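PDB 4K9Q: benzoylformate Decarboxylase from Polynucleobacter necessarius, which binds thiamine diphosphate with a magnesium ion and probably decarboxylates benzoylformate to benzaldehyde and carbon dioxide. Local coordinates for residues V424-D429 against V452-E457; S495-T500 against V521-K526; V370-S375 against G398-D403. One frame throughout, in Å; residues are numbered along the deposited sequence.

How the contacts relate
All three contacts involve the parallel sheet built from strands 392-393, 368-372, 423-428, 449-455, 517-523 and 494-497. Following the chain from the N terminus, contact 3 comes first and ties the end of strand 368-372 to the loop before helix 403-417. Contact 1 then joins the neighbouring strands 423-428 and 449-455. Contact 2 closes last, where strand 494-497, the outermost of the sheet within this chain, pairs with 517-523. The three loops follow in series; none nests or crosses. Contact 1 sits between the others. Leu426 probably bonds through its backbone to Val370 and Glu372, and Val453 and Gln455 to Val522. Contacts 1 and 3 both touch the cofactor.

Contact 1: V424-D429 against V452-E457; sequences VTLMGD and VVFQNE. With MG (magnesium ion), chain C; TPP (thiamine diphosphate), chain D.
Asp429 and Asn456 meet at the magnesium ion. Asp429 OD1 and Asn456 OD1 each bind it at 2.2 Å. TPP O2A and O3B, a water and Glu458 O complete the six ligands. Asn456 also grips the diphosphate, its ND2 donating to TPP O3B at 3.1 Å. In both residues CG stands between the backbone N and the carbonyl carbon (chi1 54° and 56°), which turns both groups to the ion. The other carboxylate oxygen, Asp429 OD2, takes a weak bond from Glu457 N at 2.8 Å and one from a second water. This restrains the carboxylate's rotation. Gly428 leaves room for the diphosphate, since a CB there would collide with TPP O1A.

Behind this shell stand two parallel strands. Val452 N donates to Thr425 O, Met427 N to Val452 O at 2.9 Å, and Phe454 N to Met427 O at 2.8 Å. Leu426 and Phe454 lie side by side, with Leu426 CD2 4.1 Å from CE1 at the Phe454 ring edge. Val453 CG1 packs against Asp429 CA. Gly428-Asp429-Gly430 and the later Asn456 form the GDG...N thiamine diphosphate motif of this enzyme family.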
loop_
_atom_site.group_PDB
_atom_site.type_symbol
_atom_site.label_atom_id
_atom_site.label_comp_id
_atom_site.label_asym_id
_atom_site.label_seq_id
_atom_site.Cartn_x
_atom_site.Cartn_y
_atom_site.Cartn_z
ATOM N N VAL A 424 -35.765 3.545 -17.730
ATOM C CA VAL A 424 -35.927 4.988 -17.841
ATOM C C VAL A 424 -34.917 5.660 -16.916
ATOM O O VAL A 424 -34.870 5.369 -15.720
ATOM C CB VAL A 424 -37.347 5.400 -17.447
ATOM C CG1 VAL A 424 -37.508 6.906 -17.515
ATOM C CG2 VAL A 424 -38.361 4.725 -18.376
ATOM N N THR A 425 -34.104 6.549 -17.468
ATOM C CA THR A 425 -32.951 7.082 -16.730
ATOM C C THR A 425 -33.014 8.612 -16.633
ATOM O O THR A 425 -32.943 9.310 -17.654
ATOM C CB THR A 425 -31.633 6.610 -17.397
ATOM O OG1 THR A 425 -31.664 5.182 -17.548
ATOM C CG2 THR A 425 -30.429 6.991 -16.549
ATOM N N LEU A 426 -33.154 9.128 -15.410
ATOM C CA LEU A 426 -33.303 10.565 -15.167
ATOM C C LEU A 426 -31.921 11.167 -14.937
ATOM O O LEU A 426 -31.276 10.868 -13.930
ATOM C CB LEU A 426 -34.171 10.795 -13.930
ATOM C CG LEU A 426 -35.500 10.025 -13.883
ATOM C CD1 LEU A 426 -36.207 10.192 -12.522
ATOM C CD2 LEU A 426 -36.413 10.417 -15.042
ATOM N N MET A 427 -31.456 11.996 -15.870
ATOM C CA MET A 427 -30.061 12.456 -15.860
ATOM C C MET A 427 -29.966 13.969 -15.777
ATOM O O MET A 427 -30.681 14.674 -16.479
ATOM C CB MET A 427 -29.350 12.027 -17.152
ATOM C CG MET A 427 -29.194 10.534 -17.350
ATOM S SD MET A 427 -28.145 9.777 -16.097
ATOM C CE MET A 427 -26.664 10.793 -16.188
ATOM N N GLY A 428 -29.058 14.480 -14.957
ATOM C CA GLY A 428 -28.747 15.895 -15.032
ATOM C C GLY A 428 -27.867 16.167 -16.244
ATOM O O GLY A 428 -27.183 15.259 -16.732
ATOM N N ASP A 429 -27.866 17.405 -16.738
ATOM C CA ASP A 429 -27.018 17.738 -17.880
ATOM C C ASP A 429 -25.508 17.665 -17.564
ATOM O O ASP A 429 -24.719 17.239 -18.410
ATOM C CB ASP A 429 -27.419 19.062 -18.567
ATOM C CG ASP A 429 -27.480 20.251 -17.618
ATOM O OD1 ASP A 429 -27.524 20.059 -16.398
ATOM O OD2 ASP A 429 -27.529 21.402 -18.111
ATOM N N VAL A 452 -33.735 10.697 -20.013
ATOM C CA VAL A 452 -34.403 11.986 -19.935
ATOM C C VAL A 452 -33.443 12.943 -19.250
ATOM O O VAL A 452 -33.119 12.768 -18.067
ATOM C CB VAL A 452 -35.731 11.913 -19.158
ATOM C CG1 VAL A 452 -36.425 13.274 -19.156
ATOM C CG2 VAL A 452 -36.644 10.856 -19.781
ATOM N N VAL A 453 -32.969 13.934 -19.995
ATOM C CA VAL A 453 -31.961 14.856 -19.481
ATOM C C VAL A 453 -32.588 16.173 -19.038
ATOM O O VAL A 453 -33.185 16.896 -19.841
ATOM C CB VAL A 453 -30.866 15.151 -20.531
ATOM C CG1 VAL A 453 -29.775 16.049 -19.926
ATOM C CG2 VAL A 453 -30.270 13.871 -21.069
ATOM N N PHE A 454 -32.445 16.471 -17.755
ATOM C CA PHE A 454 -32.956 17.702 -17.171
ATOM C C PHE A 454 -31.945 18.824 -17.358
ATOM O O PHE A 454 -30.955 18.916 -16.631
ATOM C CB PHE A 454 -33.279 17.476 -15.686
ATOM C CG PHE A 454 -34.456 16.560 -15.466
ATOM C CD1 PHE A 454 -34.367 15.206 -15.750
ATOM C CD2 PHE A 454 -35.650 17.059 -14.976
ATOM C CE1 PHE A 454 -35.459 14.362 -15.559
ATOM C CE2 PHE A 454 -36.744 16.225 -14.768
ATOM C CZ PHE A 454 -36.648 14.875 -15.063
ATOM N N GLN A 455 -32.183 19.675 -18.348
ATOM C CA GLN A 455 -31.181 20.668 -18.715
ATOM C C GLN A 455 -31.399 22.036 -18.058
ATOM O O GLN A 455 -32.185 22.846 -18.540
ATOM C CB GLN A 455 -31.072 20.798 -20.239
ATOM C CG GLN A 455 -29.958 21.736 -20.659
ATOM C CD GLN A 455 -29.766 21.791 -22.152
ATOM O OE1 GLN A 455 -30.687 22.120 -22.902
ATOM N NE2 GLN A 455 -28.560 21.492 -22.594
ATOM N N ASN A 456 -30.690 22.288 -16.953
ATOM C CA ASN A 456 -30.704 23.609 -16.316
ATOM C C ASN A 456 -29.432 24.420 -16.579
ATOM O O ASN A 456 -29.254 25.511 -16.031
ATOM C CB ASN A 456 -31.017 23.520 -14.804
ATOM C CG ASN A 456 -30.058 22.604 -14.059
ATOM O OD1 ASN A 456 -29.055 22.182 -14.612
ATOM N ND2 ASN A 456 -30.369 22.297 -12.802
ATOM N N GLU A 457 -28.570 23.890 -17.447
ATOM C CA GLU A 457 -27.316 24.538 -17.834
ATOM C C GLU A 457 -26.425 24.897 -16.653
ATOM O O GLU A 457 -25.731 25.913 -16.680
ATOM C CB GLU A 457 -27.591 25.769 -18.711
ATOM C CG GLU A 457 -28.432 25.404 -19.915
ATOM C CD GLU A 457 -28.460 26.483 -20.978
ATOM O OE1 GLU A 457 -28.820 27.628 -20.649
ATOM O OE2 GLU A 457 -28.118 26.177 -22.139
HETATM MG MG MG C . -27.736 20.480 -14.233
HETATM N "N1'" TPP D . -17.165 14.546 -10.124
HETATM C "C2'" TPP D . -17.589 13.252 -9.866
HETATM C CM2 TPP D . -16.972 12.093 -10.590
HETATM N "N3'" TPP D . -18.572 13.003 -8.926
HETATM C "C4'" TPP D . -19.145 14.047 -8.244
HETATM N "N4'" TPP D . -20.080 13.800 -7.329
HETATM C "C5'" TPP D . -18.752 15.357 -8.523
HETATM C "C6'" TPP D . -17.746 15.612 -9.454
HETATM C "C7'" TPP D . -19.379 16.503 -7.773
HETATM N N3 TPP D . -20.761 16.827 -8.098
HETATM C C2 TPP D . -21.857 16.461 -7.333
HETATM S S1 TPP D . -23.267 16.984 -7.909
HETATM C C5 TPP D . -22.534 17.708 -9.154
HETATM C C4 TPP D . -21.149 17.575 -9.164
HETATM C CM4 TPP D . -20.215 18.145 -10.203
HETATM C C6 TPP D . -23.423 18.456 -10.108
HETATM C C7 TPP D . -24.449 17.607 -10.841
HETATM O O7 TPP D . -24.970 18.452 -11.841
HETATM P PA TPP D . -26.163 17.977 -12.809
HETATM O O1A TPP D . -25.910 16.558 -13.230
HETATM O O2A TPP D . -26.264 18.887 -13.991
HETATM O O3A TPP D . -27.451 17.928 -11.848
HETATM P PB TPP D . -28.271 19.157 -11.214
HETATM O O1B TPP D . -27.736 19.351 -9.832
HETATM O O2B TPP D . -29.717 18.714 -11.180
HETATM O O3B TPP D . -28.077 20.407 -12.010
HETATM O O HOH W 1 -29.592 19.042 -14.275
HETATM O O HOH W 2 -26.801 21.707 -20.930
#

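Contact 2: S495-T500 against V521-K526; sequences SLKVET and VVPITK
Val521 pairs with Lys497 where two parallel strands meet in a beta-alpha-beta unit. Its connection is helix 501-513, and strand 494-497 is the outermost of the sheet within this chain. The ladder is short. Val521 N donates to Leu496 O at 2.9 Å, nearly straight at 173° and in the carbonyl plane. Val498 N then donates to Val521 O, also at 2.9 Å.

The tight part faces the connecting helix. In Val498 chi1, measured to CG1, is -63°, which leaves CG2 between the backbone N and the carbonyl carbon. This CG2 branch packs 3.9 Å from Val522 CG2. The two valines cross at a slant. Leu504 touches both of them, and Ala507 touches Val498. On the other face of the strand pair, Val521 CB lies 4.3 Å from Lys497 CB. Ile484 and Val485 of helix 484-490 cover Val521 there.

The loose part is the solvent side, round the Pro523 ring. Lys497 runs out fully extended past this ring. Glu499 bends at chi2 (-75°), its side chain crosses that of Pro523 at about a right angle, and OE1 comes 3.7 Å from Pro523 CG. The charged ends form only a long salt bridge, with Lys497 NZ 3.7 Å from Glu499 OE2. Putting a glycine at Pro523 would remove the ring, and the chains of Lys497 and Glu499 would probably lose the surface they lie against and be freer to turn.

Pro523 also ends the ladder. Its nitrogen carries no hydrogen, so it cannot give the next backbone bond to Val498 O. That buried oxygen has no hydrogen-bonding partner in the model; instead Pro523 CD sits close in front of it, 2.9 Å from Val498 O.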
loop_
_atom_site.group_PDB
_atom_site.type_symbol
_atom_site.label_atom_id
_atom_site.label_comp_id
_atom_site.label_asym_id
_atom_site.label_seq_id
_atom_site.Cartn_x
_atom_site.Cartn_y
_atom_site.Cartn_z
ATOM N N SER A 495 -32.644 11.038 -30.655
ATOM C CA SER A 495 -32.310 12.189 -29.827
ATOM C C SER A 495 -33.112 13.424 -30.234
ATOM O O SER A 495 -33.164 13.770 -31.417
ATOM C CB SER A 495 -30.811 12.474 -29.966
ATOM O OG SER A 495 -30.360 13.430 -29.030
ATOM N N LEU A 496 -33.717 14.096 -29.267
ATOM C CA LEU A 496 -34.423 15.335 -29.560
ATOM C C LEU A 496 -34.616 16.155 -28.303
ATOM O O LEU A 496 -34.514 15.643 -27.181
ATOM C CB LEU A 496 -35.779 15.060 -30.210
ATOM C CG LEU A 496 -36.913 14.708 -29.250
ATOM C CD1 LEU A 496 -38.277 14.885 -29.927
ATOM C CD2 LEU A 496 -36.720 13.299 -28.760
ATOM N N LYS A 497 -34.892 17.435 -28.505
ATOM C CA LYS A 497 -35.184 18.359 -27.423
ATOM C C LYS A 497 -36.669 18.708 -27.435
ATOM O O LYS A 497 -37.244 18.963 -28.502
ATOM C CB LYS A 497 -34.346 19.621 -27.607
ATOM C CG LYS A 497 -34.492 20.653 -26.503
ATOM C CD LYS A 497 -33.409 21.725 -26.659
ATOM C CE LYS A 497 -33.554 22.834 -25.643
ATOM N NZ LYS A 497 -32.611 23.958 -25.912
ATOM N N VAL A 498 -37.295 18.706 -26.265
ATOM C CA VAL A 498 -38.716 19.055 -26.162
ATOM C C VAL A 498 -38.858 20.372 -25.406
ATOM O O VAL A 498 -38.084 20.647 -24.502
ATOM C CB VAL A 498 -39.539 17.932 -25.497
ATOM C CG1 VAL A 498 -39.495 16.652 -26.351
ATOM C CG2 VAL A 498 -39.034 17.647 -24.087
ATOM N N GLU A 499 -39.834 21.194 -25.785
ATOM C CA GLU A 499 -39.977 22.516 -25.170
ATOM C C GLU A 499 -41.280 22.689 -24.399
ATOM O O GLU A 499 -41.481 23.713 -23.744
ATOM C CB GLU A 499 -39.859 23.623 -26.224
ATOM C CG GLU A 499 -38.514 23.688 -26.941
ATOM C CD GLU A 499 -37.414 24.292 -26.086
ATOM O OE1 GLU A 499 -37.717 24.812 -24.990
ATOM O OE2 GLU A 499 -36.238 24.247 -26.507
ATOM N N THR A 500 -42.175 21.711 -24.498
ATOM C CA THR A 500 -43.420 21.751 -23.725
ATOM C C THR A 500 -43.707 20.400 -23.109
ATOM O O THR A 500 -43.162 19.383 -23.542
ATOM C CB THR A 500 -44.646 22.112 -24.597
ATOM O OG1 THR A 500 -44.947 21.025 -25.482
ATOM C CG2 THR A 500 -44.411 23.399 -25.398
ATOM N N VAL A 521 -34.146 15.582 -24.325
ATOM C CA VAL A 521 -33.587 16.713 -23.593
ATOM C C VAL A 521 -34.717 17.667 -23.201
ATOM O O VAL A 521 -35.495 18.109 -24.054
ATOM C CB VAL A 521 -32.506 17.441 -24.441
ATOM C CG1 VAL A 521 -31.887 18.597 -23.654
ATOM C CG2 VAL A 521 -31.433 16.445 -24.911
ATOM N N VAL A 522 -34.814 17.960 -21.908
ATOM C CA VAL A 522 -35.862 18.814 -21.377
ATOM C C VAL A 522 -35.240 20.044 -20.711
ATOM O O VAL A 522 -34.627 19.937 -19.649
ATOM C CB VAL A 522 -36.712 18.063 -20.334
ATOM C CG1 VAL A 522 -37.943 18.899 -19.955
ATOM C CG2 VAL A 522 -37.115 16.690 -20.863
ATOM N N PRO A 523 -35.368 21.218 -21.345
ATOM C CA PRO A 523 -34.900 22.436 -20.677
ATOM C C PRO A 523 -35.785 22.734 -19.471
ATOM O O PRO A 523 -37.016 22.708 -19.590
ATOM C CB PRO A 523 -35.084 23.527 -21.739
ATOM C CG PRO A 523 -35.360 22.818 -23.015
ATOM C CD PRO A 523 -35.950 21.490 -22.668
ATOM N N ILE A 524 -35.178 22.995 -18.317
ATOM C CA ILE A 524 -35.944 23.318 -17.127
ATOM C C ILE A 524 -35.462 24.629 -16.533
ATOM O O ILE A 524 -34.405 25.149 -16.910
ATOM C CB ILE A 524 -35.870 22.199 -16.060
ATOM C CG1 ILE A 524 -34.413 21.919 -15.667
ATOM C CG2 ILE A 524 -36.560 20.930 -16.583
ATOM C CD1 ILE A 524 -34.263 21.089 -14.394
ATOM N N THR A 525 -36.247 25.162 -15.608
ATOM C CA THR A 525 -35.862 26.344 -14.869
ATOM C C THR A 525 -34.496 26.142 -14.221
ATOM O O THR A 525 -34.135 25.015 -13.840
ATOM C CB THR A 525 -36.909 26.676 -13.799
ATOM O OG1 THR A 525 -36.501 27.835 -13.063
ATOM C CG2 THR A 525 -37.100 25.490 -12.855
ATOM N N LYS A 526 -33.742 27.237 -14.130
ATOM C CA LYS A 526 -32.444 27.249 -13.471
ATOM C C LYS A 526 -32.612 27.522 -11.985
ATOM O O LYS A 526 -31.661 27.383 -11.212
ATOM C CB LYS A 526 -31.516 28.295 -14.103
ATOM C CG LYS A 526 -31.256 28.081 -15.592
ATOM C CD LYS A 526 -30.399 29.195 -16.185
ATOM C CE LYS A 526 -28.920 28.819 -16.266
ATOM N NZ LYS A 526 -28.247 28.676 -14.942
#

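Contact 3: V370-S375 against G398-D403. With TPP (thiamine diphosphate), chain D.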
loop_
_atom_site.group_PDB
_atom_site.type_symbol
_atom_site.label_atom_id
_atom_site.label_comp_id
_atom_site.label_asym_id
_atom_site.label_seq_id
_atom_site.Cartn_x
_atom_site.Cartn_y
_atom_site.Cartn_z
ATOM N N VAL A 370 -33.744 4.593 -13.165
ATOM C CA VAL A 370 -32.382 4.919 -12.739
ATOM C C VAL A 370 -32.279 6.436 -12.612
ATOM O O VAL A 370 -32.920 7.160 -13.368
ATOM C CB VAL A 370 -31.377 4.417 -13.786
ATOM C CG1 VAL A 370 -29.944 4.788 -13.399
ATOM C CG2 VAL A 370 -31.508 2.896 -13.947
ATOM N N GLU A 371 -31.512 6.931 -11.647
ATOM C CA GLU A 371 -31.432 8.378 -11.457
ATOM C C GLU A 371 -30.015 8.866 -11.151
ATOM O O GLU A 371 -29.300 8.287 -10.330
ATOM C CB GLU A 371 -32.422 8.843 -10.377
ATOM C CG GLU A 371 -32.229 10.278 -9.873
ATOM C CD GLU A 371 -31.149 10.393 -8.803
ATOM O OE1 GLU A 371 -30.299 11.302 -8.923
ATOM O OE2 GLU A 371 -31.132 9.581 -7.835
ATOM N N GLU A 372 -29.622 9.931 -11.837
ATOM C CA GLU A 372 -28.393 10.662 -11.542
ATOM C C GLU A 372 -28.634 12.102 -11.967
ATOM O O GLU A 372 -28.080 12.577 -12.956
ATOM C CB GLU A 372 -27.193 10.060 -12.277
ATOM C CG GLU A 372 -25.836 10.601 -11.808
ATOM C CD GLU A 372 -24.668 9.875 -12.445
ATOM O OE1 GLU A 372 -24.434 8.685 -12.124
ATOM O OE2 GLU A 372 -23.983 10.490 -13.280
ATOM N N CYS A 373 -29.500 12.770 -11.215
ATOM C CA CYS A 373 -29.857 14.164 -11.452
ATOM C C CYS A 373 -30.014 14.749 -10.061
ATOM O O CYS A 373 -31.120 14.824 -9.521
ATOM C CB CYS A 373 -31.169 14.250 -12.229
ATOM S SG CYS A 373 -31.519 15.916 -12.822
ATOM N N PRO A 374 -28.888 15.130 -9.449
ATOM C CA PRO A 374 -28.879 15.386 -8.007
ATOM C C PRO A 374 -29.908 16.407 -7.511
ATOM O O PRO A 374 -30.554 16.149 -6.490
ATOM C CB PRO A 374 -27.445 15.872 -7.756
ATOM C CG PRO A 374 -26.634 15.104 -8.774
ATOM C CD PRO A 374 -27.526 15.092 -10.017
ATOM N N SER A 375 -30.082 17.527 -8.203
ATOM C CA SER A 375 -30.953 18.570 -7.659
ATOM C C SER A 375 -32.433 18.166 -7.577
ATOM O O SER A 375 -33.178 18.750 -6.790
ATOM C CB SER A 375 -30.806 19.895 -8.426
ATOM O OG SER A 375 -31.398 19.812 -9.700
ATOM N N GLY A 398 -22.181 8.328 -4.796
ATOM C CA GLY A 398 -22.227 9.719 -5.225
ATOM C C GLY A 398 -21.280 10.086 -6.365
ATOM O O GLY A 398 -21.200 11.258 -6.747
ATOM N N GLY A 399 -20.562 9.104 -6.909
ATOM C CA GLY A 399 -19.642 9.341 -8.011
ATOM C C GLY A 399 -20.319 9.450 -9.369
ATOM O O GLY A 399 -20.752 8.454 -9.950
ATOM N N LEU A 400 -20.410 10.671 -9.886
ATOM C CA LEU A 400 -21.060 10.895 -11.167
ATOM C C LEU A 400 -20.352 10.147 -12.294
ATOM O O LEU A 400 -19.135 9.937 -12.254
ATOM C CB LEU A 400 -21.118 12.394 -11.474
ATOM C CG LEU A 400 -21.854 13.248 -10.447
ATOM C CD1 LEU A 400 -21.866 14.716 -10.905
ATOM C CD2 LEU A 400 -23.272 12.725 -10.263
ATOM N N GLY A 401 -21.127 9.730 -13.291
ATOM C CA GLY A 401 -20.607 8.948 -14.400
ATOM C C GLY A 401 -20.956 7.471 -14.285
ATOM O O GLY A 401 -20.597 6.674 -15.145
ATOM N N TRP A 402 -21.659 7.097 -13.221
ATOM C CA TRP A 402 -21.990 5.689 -13.033
ATOM C C TRP A 402 -23.322 5.319 -13.683
ATOM O O TRP A 402 -23.432 4.279 -14.332
ATOM C CB TRP A 402 -22.019 5.327 -11.545
ATOM C CG TRP A 402 -22.252 3.864 -11.313
ATOM C CD1 TRP A 402 -21.316 2.866 -11.359
ATOM C CD2 TRP A 402 -23.500 3.233 -11.013
ATOM N NE1 TRP A 402 -21.908 1.655 -11.098
ATOM C CE2 TRP A 402 -23.249 1.852 -10.882
ATOM C CE3 TRP A 402 -24.810 3.701 -10.846
ATOM C CZ2 TRP A 402 -24.259 0.928 -10.593
ATOM C CZ3 TRP A 402 -25.815 2.778 -10.549
ATOM C CH2 TRP A 402 -25.529 1.410 -10.428
ATOM N N ASP A 403 -24.328 6.167 -13.507
ATOM C CA ASP A 403 -25.703 5.765 -13.821
ATOM C C ASP A 403 -26.008 5.633 -15.306
ATOM O O ASP A 403 -26.753 4.737 -15.717
ATOM C CB ASP A 403 -26.718 6.679 -13.126
ATOM C CG ASP A 403 -26.789 6.416 -11.624
ATOM O OD1 ASP A 403 -27.606 5.559 -11.225
ATOM O OD2 ASP A 403 -26.013 7.037 -10.857
HETATM N "N1'" TPP D . -17.165 14.546 -10.124
HETATM C "C2'" TPP D . -17.589 13.252 -9.866
HETATM C CM2 TPP D . -16.972 12.093 -10.590
HETATM N "N3'" TPP D . -18.572 13.003 -8.926
HETATM C "C4'" TPP D . -19.145 14.047 -8.244
HETATM N "N4'" TPP D . -20.080 13.800 -7.329
HETATM C "C5'" TPP D . -18.752 15.357 -8.523
HETATM C "C6'" TPP D . -17.746 15.612 -9.454
HETATM C "C7'" TPP D . -19.379 16.503 -7.773
HETATM N N3 TPP D . -20.761 16.827 -8.098
HETATM C C2 TPP D . -21.857 16.461 -7.333
HETATM S S1 TPP D . -23.267 16.984 -7.909
HETATM C C5 TPP D . -22.534 17.708 -9.154
HETATM C C4 TPP D . -21.149 17.575 -9.164
HETATM C CM4 TPP D . -20.215 18.145 -10.203
HETATM C C6 TPP D . -23.423 18.456 -10.108
HETATM C C7 TPP D . -24.449 17.607 -10.841
HETATM O O7 TPP D . -24.970 18.452 -11.841
HETATM P PA TPP D . -26.163 17.977 -12.809
HETATM O O1A TPP D . -25.910 16.558 -13.230
HETATM O O2A TPP D . -26.264 18.887 -13.991
HETATM O O3A TPP D . -27.451 17.928 -11.848
HETATM P PB TPP D . -28.271 19.157 -11.214
HETATM O O1B TPP D . -27.736 19.351 -9.832
HETATM O O2B TPP D . -29.717 18.714 -11.180
HETATM O O3B TPP D . -28.077 20.407 -12.010
#
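Glu372 reaches from the end of strand 368-372 into the turn 400-403. Here loops at the C-terminal end of the parallel sheet form part of the thiamine diphosphate pocket.

Hydrogen bonds hold the Glu372 carboxylate at both oxygens. CG is anti to the backbone N (chi1 -169°) and the chain runs on extended, which carries the carboxylate to the turn. Gly401 N donates to Glu372 OE2 at 3.0 Å, almost straight at 178°, on the syn side but tilted well out of the carboxylate plane. Asp403 N donates to Glu372 OE1 at 2.9 Å, from above the carboxylate plane. Trp402 N adds a weak bond to the same OE1. Gly401 has a positive phi that would jam a CB against the preceding carbonyl.

A pair of acids lies beside these bonds. Glu372 OE1 and Asp403 OD2 are 2.6 Å apart, with the carboxylate planes 84° apart. Such closeness suggests that one acid carries a proton.

Apolar contact centres on Leu400. Its CD2 meets Glu372 CG at 3.7 Å, and Pro374 CG lies farther off. The other branch, Leu400 CD1, sits 3.4 Å from C4 of the TPP thiazolium ring, while CG lies against the pyrimidine. A side chain wedged between the two rings fits the V conformation usual in this enzyme family.

Polar bonds fix both ends of the cofactor. TPP N4' donates to Gly398 O at 2.8 Å, and Leu400 N donates to TPP N3' at 3.1 Å. At the diphosphate, Ser375 N donates to TPP O2B, and Ser375 OG makes a very short bond of 2.5 Å to that same O2B.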